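Long-range contacts in periplasmic cell division protein (SufI) (Aquifex aeolicus, PDB 6SYY), which is a multicopper oxidase that binds four copper ions and probably couples the oxidation of its substrates to the reduction of dioxygen: residues V63-L72 / D81-Y91; F96-S104 / Y144-R152. All blocks are in the same frame, centred on the assembly; numbering follows the deposited sequence.

Contact 1 (V63-L72 / D81-Y91)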
loop_
_atom_site.group_PDB
_atom_site.type_symbol
_atom_site.label_atom_id
_atom_site.label_comp_id
_atom_site.label_asym_id
_atom_site.label_seq_id
_atom_site.Cartn_x
_atom_site.Cartn_y
_atom_site.Cartn_z
ATOM N N VAL A 63 -4.436 -18.889 12.232
ATOM C CA VAL A 63 -4.607 -19.016 10.791
ATOM C C VAL A 63 -3.235 -19.162 10.150
ATOM O O VAL A 63 -2.350 -18.327 10.373
ATOM C CB VAL A 63 -5.335 -17.795 10.198
ATOM C CG1 VAL A 63 -5.388 -17.895 8.680
ATOM C CG2 VAL A 63 -6.719 -17.661 10.796
ATOM N N SER A 64 -3.064 -20.209 9.346
ATOM C CA SER A 64 -1.827 -20.415 8.604
ATOM C C SER A 64 -1.876 -19.635 7.298
ATOM O O SER A 64 -2.852 -19.723 6.545
ATOM C CB SER A 64 -1.597 -21.903 8.328
ATOM O OG SER A 64 -1.385 -22.619 9.533
ATOM N N ILE A 65 -0.829 -18.861 7.042
ATOM C CA ILE A 65 -0.656 -18.150 5.784
ATOM C C ILE A 65 0.616 -18.691 5.154
ATOM O O ILE A 65 1.721 -18.420 5.642
ATOM C CB ILE A 65 -0.579 -16.632 5.984
ATOM C CG1 ILE A 65 -1.793 -16.151 6.780
ATOM C CG2 ILE A 65 -0.500 -15.925 4.642
ATOM C CD1 ILE A 65 -1.697 -14.726 7.221
ATOM N N THR A 66 0.470 -19.464 4.084
ATOM C CA THR A 66 1.587 -20.174 3.477
ATOM C C THR A 66 1.971 -19.506 2.167
ATOM O O THR A 66 1.136 -19.366 1.269
ATOM C CB THR A 66 1.239 -21.640 3.239
ATOM O OG1 THR A 66 0.769 -22.221 4.459
ATOM C CG2 THR A 66 2.468 -22.396 2.757
ATOM N N ALA A 67 3.234 -19.097 2.059
ATOM C CA ALA A 67 3.791 -18.648 0.792
ATOM C C ALA A 67 4.355 -19.854 0.055
ATOM O O ALA A 67 5.085 -20.655 0.643
ATOM C CB ALA A 67 4.879 -17.598 1.008
ATOM N N LYS A 68 4.008 -19.992 -1.221
ATOM C CA LYS A 68 4.418 -21.171 -1.962
ATOM C C LYS A 68 4.516 -20.844 -3.444
ATOM O O LYS A 68 3.910 -19.885 -3.936
ATOM C CB LYS A 68 3.443 -22.337 -1.742
ATOM C CG LYS A 68 2.077 -22.137 -2.381
ATOM C CD LYS A 68 1.288 -23.437 -2.396
ATOM C CE LYS A 68 0.069 -23.317 -3.288
ATOM N NZ LYS A 68 -0.739 -24.568 -3.331
ATOM N N TRP A 69 5.295 -21.660 -4.149
ATOM C CA TRP A 69 5.353 -21.598 -5.600
ATOM C C TRP A 69 4.179 -22.346 -6.214
ATOM O O TRP A 69 3.755 -23.390 -5.710
ATOM C CB TRP A 69 6.661 -22.195 -6.112
ATOM C CG TRP A 69 7.812 -21.285 -5.945
ATOM C CD1 TRP A 69 8.828 -21.404 -5.047
ATOM C CD2 TRP A 69 8.068 -20.094 -6.695
ATOM N NE1 TRP A 69 9.709 -20.361 -5.197
ATOM C CE2 TRP A 69 9.263 -19.541 -6.200
ATOM C CE3 TRP A 69 7.402 -19.441 -7.738
ATOM C CZ2 TRP A 69 9.809 -18.366 -6.715
ATOM C CZ3 TRP A 69 7.942 -18.277 -8.247
ATOM C CH2 TRP A 69 9.136 -17.750 -7.735
ATOM N N THR A 70 3.658 -21.799 -7.307
ATOM C CA THR A 70 2.575 -22.404 -8.071
ATOM C C THR A 70 2.619 -21.808 -9.475
ATOM O O THR A 70 3.559 -21.087 -9.828
ATOM C CB THR A 70 1.220 -22.184 -7.384
ATOM O OG1 THR A 70 0.223 -22.990 -8.018
ATOM C CG2 THR A 70 0.803 -20.717 -7.459
ATOM N N THR A 71 1.605 -22.115 -10.281
ATOM C CA THR A 71 1.468 -21.552 -11.618
ATOM C C THR A 71 0.093 -20.922 -11.751
ATOM O O THR A 71 -0.920 -21.583 -11.498
ATOM C CB THR A 71 1.653 -22.614 -12.700
ATOM O OG1 THR A 71 0.707 -23.669 -12.491
ATOM C CG2 THR A 71 3.060 -23.181 -12.651
ATOM N N LEU A 72 0.059 -19.654 -12.150
ATOM C CA LEU A 72 -1.181 -18.922 -12.357
ATOM C C LEU A 72 -1.377 -18.630 -13.837
ATOM O O LEU A 72 -0.415 -18.395 -14.573
ATOM C CB LEU A 72 -1.188 -17.607 -11.571
ATOM C CG LEU A 72 -1.106 -17.731 -10.051
ATOM C CD1 LEU A 72 -1.126 -16.352 -9.404
ATOM C CD2 LEU A 72 -2.242 -18.603 -9.529
ATOM N N ASP A 81 4.826 -18.991 -13.563
ATOM C CA ASP A 81 5.350 -19.388 -12.267
ATOM C C ASP A 81 5.322 -18.187 -11.334
ATOM O O ASP A 81 5.951 -17.162 -11.618
ATOM C CB ASP A 81 6.771 -19.933 -12.406
ATOM C CG ASP A 81 6.818 -21.274 -13.123
ATOM O OD1 ASP A 81 5.751 -21.773 -13.536
ATOM O OD2 ASP A 81 7.927 -21.832 -13.272
ATOM N N MET A 82 4.586 -18.303 -10.231
ATOM C CA MET A 82 4.422 -17.188 -9.311
ATOM C C MET A 82 4.354 -17.695 -7.876
ATOM O O MET A 82 4.102 -18.876 -7.615
ATOM C CB MET A 82 3.163 -16.375 -9.630
ATOM C CG MET A 82 3.242 -15.585 -10.920
ATOM S SD MET A 82 1.803 -14.534 -11.140
ATOM C CE MET A 82 2.019 -13.395 -9.778
ATOM N N LEU A 83 4.580 -16.769 -6.949
ATOM C CA LEU A 83 4.383 -17.008 -5.528
ATOM C C LEU A 83 2.994 -16.535 -5.118
ATOM O O LEU A 83 2.482 -15.542 -5.641
ATOM C CB LEU A 83 5.449 -16.276 -4.708
ATOM C CG LEU A 83 6.895 -16.788 -4.751
ATOM C CD1 LEU A 83 7.867 -15.716 -4.266
ATOM C CD2 LEU A 83 7.039 -18.042 -3.909
ATOM N N VAL A 84 2.374 -17.259 -4.189
ATOM C CA VAL A 84 1.078 -16.865 -3.652
ATOM C C VAL A 84 1.087 -17.082 -2.150
ATOM O O VAL A 84 1.778 -17.962 -1.631
ATOM C CB VAL A 84 -0.105 -17.639 -4.287
ATOM C CG1 VAL A 84 -0.224 -17.328 -5.765
ATOM C CG2 VAL A 84 0.040 -19.137 -4.062
ATOM N N TYR A 85 0.326 -16.252 -1.451
ATOM C CA TYR A 85 -0.046 -16.520 -0.070
ATOM C C TYR A 85 -1.300 -17.384 -0.091
ATOM O O TYR A 85 -2.318 -16.985 -0.669
ATOM C CB TYR A 85 -0.297 -15.219 0.694
ATOM C CG TYR A 85 0.949 -14.448 1.083
ATOM C CD1 TYR A 85 1.992 -15.066 1.762
ATOM C CD2 TYR A 85 1.074 -13.097 0.780
ATOM C CE1 TYR A 85 3.132 -14.355 2.127
ATOM C CE2 TYR A 85 2.205 -12.379 1.140
ATOM C CZ TYR A 85 3.231 -13.012 1.811
ATOM O OH TYR A 85 4.354 -12.298 2.166
ATOM N N GLU A 86 -1.223 -18.572 0.503
ATOM C CA GLU A 86 -2.371 -19.468 0.586
ATOM C C GLU A 86 -2.993 -19.356 1.971
ATOM O O GLU A 86 -2.324 -19.593 2.983
ATOM C CB GLU A 86 -1.995 -20.921 0.289
ATOM C CG GLU A 86 -3.202 -21.857 0.382
ATOM C CD GLU A 86 -3.013 -23.169 -0.355
ATOM O OE1 GLU A 86 -1.890 -23.440 -0.827
ATOM O OE2 GLU A 86 -3.996 -23.934 -0.461
ATOM N N ILE A 87 -4.270 -18.987 2.005
ATOM C CA ILE A 87 -5.045 -18.873 3.233
ATOM C C ILE A 87 -6.372 -19.566 2.978
ATOM O O ILE A 87 -7.178 -19.085 2.173
ATOM C CB ILE A 87 -5.273 -17.413 3.643
ATOM C CG1 ILE A 87 -3.942 -16.677 3.778
ATOM C CG2 ILE A 87 -6.053 -17.353 4.939
ATOM C CD1 ILE A 87 -4.092 -15.178 3.885
ATOM N N ASP A 88 -6.599 -20.697 3.648
ATOM C CA ASP A 88 -7.877 -21.407 3.569
ATOM C C ASP A 88 -8.216 -21.758 2.120
ATOM O O ASP A 88 -9.331 -21.532 1.645
ATOM C CB ASP A 88 -8.992 -20.579 4.216
ATOM C CG ASP A 88 -10.217 -21.403 4.559
ATOM O OD1 ASP A 88 -10.093 -22.343 5.372
ATOM O OD2 ASP A 88 -11.308 -21.096 4.028
ATOM N N ASN A 89 -7.221 -22.293 1.408
ATOM C CA ASN A 89 -7.374 -22.721 0.013
ATOM C C ASN A 89 -7.794 -21.567 -0.897
ATOM O O ASN A 89 -8.557 -21.747 -1.849
ATOM C CB ASN A 89 -8.353 -23.891 -0.102
ATOM C CG ASN A 89 -7.650 -25.198 -0.387
ATOM O OD1 ASN A 89 -6.937 -25.729 0.465
ATOM N ND2 ASN A 89 -7.838 -25.721 -1.594
ATOM N N GLU A 90 -7.288 -20.373 -0.601
ATOM C CA GLU A 90 -7.458 -19.197 -1.439
ATOM C C GLU A 90 -6.099 -18.558 -1.664
ATOM O O GLU A 90 -5.273 -18.510 -0.749
ATOM C CB GLU A 90 -8.406 -18.174 -0.802
ATOM C CG GLU A 90 -9.867 -18.579 -0.802
ATOM C CD GLU A 90 -10.736 -17.591 -0.049
ATOM O OE1 GLU A 90 -10.929 -17.771 1.173
ATOM O OE2 GLU A 90 -11.214 -16.626 -0.676
ATOM N N TYR A 91 -5.868 -18.065 -2.875
ATOM C CA TYR A 91 -4.610 -17.411 -3.212
ATOM C C TYR A 91 -4.760 -15.901 -3.060
ATOM O O TYR A 91 -5.669 -15.302 -3.646
ATOM C CB TYR A 91 -4.169 -17.765 -4.633
ATOM C CG TYR A 91 -3.676 -19.191 -4.805
ATOM C CD1 TYR A 91 -3.407 -20.001 -3.706
ATOM C CD2 TYR A 91 -3.467 -19.721 -6.072
ATOM C CE1 TYR A 91 -2.952 -21.302 -3.871
ATOM C CE2 TYR A 91 -3.015 -21.015 -6.244
ATOM C CZ TYR A 91 -2.758 -21.803 -5.144
ATOM O OH TYR A 91 -2.309 -23.094 -5.328
HETATM O O HOH W 1 -1.928 -21.904 4.657
HETATM O O HOH W 2 -4.946 -21.470 6.133
#

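Contact 2 (F96-S104 / Y144-R152)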
loop_
_atom_site.group_PDB
_atom_site.type_symbol
_atom_site.label_atom_id
_atom_site.label_comp_id
_atom_site.label_asym_id
_atom_site.label_seq_id
_atom_site.Cartn_x
_atom_site.Cartn_y
_atom_site.Cartn_z
ATOM N N PHE A 96 -10.248 -9.826 5.688
ATOM C CA PHE A 96 -11.129 -8.923 6.408
ATOM C C PHE A 96 -10.852 -9.012 7.902
ATOM O O PHE A 96 -10.671 -10.104 8.448
ATOM C CB PHE A 96 -12.600 -9.236 6.118
ATOM C CG PHE A 96 -13.132 -8.548 4.890
ATOM C CD1 PHE A 96 -12.933 -9.093 3.632
ATOM C CD2 PHE A 96 -13.831 -7.355 4.996
ATOM C CE1 PHE A 96 -13.417 -8.461 2.498
ATOM C CE2 PHE A 96 -14.318 -6.719 3.868
ATOM C CZ PHE A 96 -14.109 -7.269 2.616
ATOM N N LEU A 97 -10.803 -7.850 8.552
ATOM C CA LEU A 97 -10.610 -7.754 9.989
ATOM C C LEU A 97 -11.630 -6.788 10.568
ATOM O O LEU A 97 -12.083 -5.859 9.894
ATOM C CB LEU A 97 -9.202 -7.270 10.347
ATOM C CG LEU A 97 -8.029 -8.188 10.025
ATOM C CD1 LEU A 97 -6.725 -7.456 10.270
ATOM C CD2 LEU A 97 -8.104 -9.440 10.879
ATOM N N ARG A 98 -11.984 -7.013 11.826
ATOM C CA ARG A 98 -12.821 -6.092 12.577
ATOM C C ARG A 98 -11.959 -5.407 13.625
ATOM O O ARG A 98 -11.164 -6.067 14.303
ATOM C CB ARG A 98 -13.991 -6.819 13.238
ATOM C CG ARG A 98 -14.967 -5.889 13.910
ATOM C CD ARG A 98 -15.807 -5.187 12.872
ATOM N NE ARG A 98 -16.560 -4.075 13.436
ATOM C CZ ARG A 98 -17.506 -3.417 12.776
ATOM N NH1 ARG A 98 -17.813 -3.772 11.535
ATOM N NH2 ARG A 98 -18.147 -2.412 13.356
ATOM N N LYS A 99 -12.099 -4.090 13.747
ATOM C CA LYS A 99 -11.293 -3.362 14.716
ATOM C C LYS A 99 -11.615 -3.844 16.121
ATOM O O LYS A 99 -12.785 -3.956 16.500
ATOM C CB LYS A 99 -11.534 -1.857 14.606
ATOM C CG LYS A 99 -10.644 -1.033 15.517
ATOM C CD LYS A 99 -10.982 0.440 15.421
ATOM C CE LYS A 99 -10.109 1.260 16.354
ATOM N NZ LYS A 99 -10.470 2.703 16.314
ATOM N N GLY A 100 -10.571 -4.142 16.887
ATOM C CA GLY A 100 -10.720 -4.644 18.231
ATOM C C GLY A 100 -10.545 -6.139 18.367
ATOM O O GLY A 100 -10.424 -6.628 19.497
ATOM N N GLN A 101 -10.517 -6.875 17.260
ATOM C CA GLN A 101 -10.355 -8.318 17.324
ATOM C C GLN A 101 -8.894 -8.698 17.565
ATOM O O GLN A 101 -7.969 -7.902 17.374
ATOM C CB GLN A 101 -10.846 -8.974 16.034
ATOM C CG GLN A 101 -9.832 -8.938 14.907
ATOM C CD GLN A 101 -10.237 -9.794 13.733
ATOM O OE1 GLN A 101 -11.039 -9.379 12.896
ATOM N NE2 GLN A 101 -9.686 -11.001 13.663
ATOM N N THR A 102 -8.696 -9.942 17.991
ATOM C CA THR A 102 -7.360 -10.504 18.122
ATOM C C THR A 102 -6.940 -11.117 16.792
ATOM O O THR A 102 -7.751 -11.724 16.088
ATOM C CB THR A 102 -7.310 -11.552 19.236
ATOM O OG1 THR A 102 -7.598 -10.926 20.493
ATOM C CG2 THR A 102 -5.932 -12.196 19.310
ATOM N N PHE A 103 -5.669 -10.926 16.448
ATOM C CA PHE A 103 -5.081 -11.358 15.185
ATOM C C PHE A 103 -4.013 -12.402 15.503
ATOM O O PHE A 103 -2.949 -12.061 16.032
ATOM C CB PHE A 103 -4.503 -10.147 14.448
ATOM C CG PHE A 103 -3.937 -10.451 13.086
ATOM C CD1 PHE A 103 -2.570 -10.590 12.904
ATOM C CD2 PHE A 103 -4.766 -10.563 11.985
ATOM C CE1 PHE A 103 -2.039 -10.851 11.654
ATOM C CE2 PHE A 103 -4.242 -10.831 10.730
ATOM C CZ PHE A 103 -2.877 -10.975 10.565
ATOM N N SER A 104 -4.297 -13.669 15.196
ATOM C CA SER A 104 -3.427 -14.802 15.530
ATOM C C SER A 104 -2.965 -15.471 14.236
ATOM O O SER A 104 -3.633 -16.374 13.729
ATOM C CB SER A 104 -4.163 -15.803 16.425
ATOM O OG SER A 104 -4.751 -15.163 17.541
ATOM N N TYR A 144 3.376 -15.254 14.660
ATOM C CA TYR A 144 3.216 -13.894 15.147
ATOM C C TYR A 144 2.505 -13.922 16.491
ATOM O O TYR A 144 1.388 -14.448 16.575
ATOM C CB TYR A 144 2.417 -13.061 14.152
ATOM C CG TYR A 144 3.101 -12.849 12.828
ATOM C CD1 TYR A 144 3.043 -13.814 11.831
ATOM C CD2 TYR A 144 3.796 -11.676 12.571
ATOM C CE1 TYR A 144 3.666 -13.619 10.617
ATOM C CE2 TYR A 144 4.420 -11.471 11.361
ATOM C CZ TYR A 144 4.352 -12.443 10.387
ATOM O OH TYR A 144 4.979 -12.231 9.182
ATOM N N PRO A 145 3.101 -13.390 17.555
ATOM C CA PRO A 145 2.375 -13.274 18.824
ATOM C C PRO A 145 1.048 -12.552 18.629
ATOM O O PRO A 145 0.939 -11.622 17.825
ATOM C CB PRO A 145 3.334 -12.469 19.708
ATOM C CG PRO A 145 4.687 -12.729 19.133
ATOM C CD PRO A 145 4.487 -12.894 17.655
ATOM N N ASP A 146 0.030 -13.007 19.358
ATOM C CA ASP A 146 -1.282 -12.375 19.306
ATOM C C ASP A 146 -1.166 -10.875 19.538
ATOM O O ASP A 146 -0.344 -10.414 20.334
ATOM C CB ASP A 146 -2.211 -12.983 20.362
ATOM C CG ASP A 146 -2.675 -14.382 20.007
ATOM O OD1 ASP A 146 -2.275 -14.894 18.941
ATOM O OD2 ASP A 146 -3.449 -14.968 20.801
ATOM N N PHE A 147 -1.989 -10.109 18.828
ATOM C CA PHE A 147 -2.146 -8.699 19.147
ATOM C C PHE A 147 -3.535 -8.252 18.719
ATOM O O PHE A 147 -4.231 -8.943 17.970
ATOM C CB PHE A 147 -1.052 -7.836 18.501
ATOM C CG PHE A 147 -1.089 -7.814 17.000
ATOM C CD1 PHE A 147 -0.548 -8.856 16.265
ATOM C CD2 PHE A 147 -1.643 -6.737 16.324
ATOM C CE1 PHE A 147 -0.569 -8.833 14.883
ATOM C CE2 PHE A 147 -1.671 -6.706 14.939
ATOM C CZ PHE A 147 -1.135 -7.758 14.217
ATOM N N THR A 148 -3.937 -7.090 19.225
ATOM C CA THR A 148 -5.249 -6.529 18.944
ATOM C C THR A 148 -5.165 -5.564 17.766
ATOM O O THR A 148 -4.264 -4.721 17.706
ATOM C CB THR A 148 -5.792 -5.807 20.178
ATOM O OG1 THR A 148 -5.821 -6.710 21.290
ATOM C CG2 THR A 148 -7.197 -5.284 19.921
ATOM N N ILE A 149 -6.106 -5.690 16.834
ATOM C CA ILE A 149 -6.225 -4.739 15.733
ATOM C C ILE A 149 -6.757 -3.425 16.299
ATOM O O ILE A 149 -7.895 -3.363 16.770
ATOM C CB ILE A 149 -7.138 -5.273 14.626
ATOM C CG1 ILE A 149 -6.607 -6.611 14.098
ATOM C CG2 ILE A 149 -7.271 -4.247 13.512
ATOM C CD1 ILE A 149 -5.154 -6.560 13.677
ATOM N N ILE A 150 -5.938 -2.372 16.256
ATOM C CA ILE A 150 -6.301 -1.075 16.814
ATOM C C ILE A 150 -6.330 0.019 15.755
ATOM O O ILE A 150 -6.454 1.195 16.091
ATOM C CB ILE A 150 -5.362 -0.682 17.972
ATOM C CG1 ILE A 150 -3.924 -0.544 17.469
ATOM C CG2 ILE A 150 -5.443 -1.711 19.089
ATOM C CD1 ILE A 150 -2.932 -0.163 18.547
ATOM N N ASP A 151 -6.232 -0.346 14.483
ATOM C CA ASP A 151 -6.239 0.620 13.398
ATOM C C ASP A 151 -7.664 0.958 12.964
ATOM O O ASP A 151 -8.609 0.199 13.188
ATOM C CB ASP A 151 -5.438 0.081 12.215
ATOM C CG ASP A 151 -3.944 0.182 12.438
ATOM O OD1 ASP A 151 -3.414 1.313 12.387
ATOM O OD2 ASP A 151 -3.307 -0.863 12.695
ATOM N N ARG A 152 -7.804 2.124 12.340
ATOM C CA ARG A 152 -9.089 2.556 11.812
ATOM C C ARG A 152 -9.441 1.760 10.564
ATOM O O ARG A 152 -8.563 1.264 9.851
ATOM C CB ARG A 152 -9.052 4.044 11.474
ATOM C CG ARG A 152 -8.411 4.885 12.550
ATOM C CD ARG A 152 -8.178 6.307 12.084
ATOM N NE ARG A 152 -9.423 7.037 11.873
ATOM C CZ ARG A 152 -9.766 7.609 10.724
ATOM N NH1 ARG A 152 -8.962 7.542 9.673
ATOM N NH2 ARG A 152 -10.913 8.261 10.627
HETATM O O HOH W 3 -4.936 -9.698 21.387
HETATM O O HOH W 4 -0.608 -12.850 15.176
#

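Contact 1 (V63-L72 / D81-Y91)
Leu83 lays its CD2 methyl over the centre of the five-membered ring of Trp69, 3.6 Å from the centroid and close to the ring normal, a CH-pi contact, while Met82 N lies in the ring plane at the edge of the indole. Val84 CG2 lies over the centre of one face of the Tyr91 ring, with the Glu86 carboxylate carbon CD at its edge. At the edge of the Tyr85 ring is Thr66 O; this ring also meets Tyr158 and packs on Ile117 of strand 117-120, toward the copper ligands. Trp69, Leu83, Val84 and Tyr85 belong to a beta hairpin of the N-terminal cupredoxin domain, strands 63-72 and 80-86 running antiparallel with their axes at 164°, and Tyr91 follows in the loop after the second strand. Paired backbone bonds link Thr66 to Glu86, Lys68 to Val84 and Thr70 to Met82. Replacing Trp69 by an alanine is likely to leave Leu83 CD2 without its ring and Ser111 O without its weak indole N-H bond. On the other side of the hairpin, Lys68 CG stands between its backbone N and carbonyl carbon (chi1 70°), and the extended chain beyond it carries NZ across to two acceptors. NZ forms a salt bridge with Glu86 OE1 (3.0 Å), on the syn side and 27° out of the carboxylate plane, and donates to Tyr91 OH at 2.9 Å. Ile65 and Ile87 lie alongside each other, CG2 of Ile65 touching CG1 of Ile87. Near this end a water donates to Glu86 O, weakly to Ser64 O, and lies 2.7 Å from Thr66 OG1.

Contact 2 (F96-S104 / Y144-R152)
Gly100 N donates to Ile149 O at 2.8 Å, in the carbonyl plane, and Ile149 N returns a nearly straight bond to Gln101 O, so that residues 100-101 and Ile149 are gripped in both directions. A third bond, from Phe103 N to Phe147 O, carries this short antiparallel pairing along the edge of strand 102-110 in the cupredoxin domain. The type II turn from Arg98 to Gln101 leads into it, with Gly100 at positive phi (101°), where a side chain would collide with the preceding carbonyl oxygen. The Gln101 amide braces the turn: OE1 accepts from Arg98 N at 2.8 Å, and NE2 donates to Thr102 O from above the carbonyl plane. Farther along, Ser104 OG makes a weak hydrogen bond to Asp146 OD1, an oxygen whose stronger partner is the guanidinium of Arg62. A water lies 3.1 Å from both Thr102 OG1 and Thr148 OG1 and joins the two hydroxyls over Thr102 and Thr148, a non-hydrogen-bonded pair. Ile149 points toward residues 97-103; its CD1 touches both Leu97 CD1 and Phe103 CB, and its side chain also packs on Ile180 of strand 176-181. Phe103 and Phe147 point the same way, their ring planes inclined at 58°. With CG of Phe147 between its backbone N and carbonyl carbon (chi1 65°), the ring turns one face to Phe103 CB, which sits toward its rim. The two rings come closest where Phe103 CD1 meets Phe147 CE1, 3.3 Å away.

Contacts 1 and 2 lie in series along the chain within the N-terminal cupredoxin domain, their centres 22 Å apart, and they share a mixed sheet. Strand 63-72 of contact 1 runs parallel to strand 102-110, whose first residues, 102-104, belong to contact 2, and the two meet where Val63 N lies 3.0 Å from Ser104 O, probably a hydrogen bond. Neither contact supplies a copper ligand, but both lie near residues that do. The Tyr85 side chain is about 5 Å from that of the copper ligand His159, and that of Asp151 is about 10 Å from that of His120; the nearest copper ions are about 10 and 11 Å away, respectively.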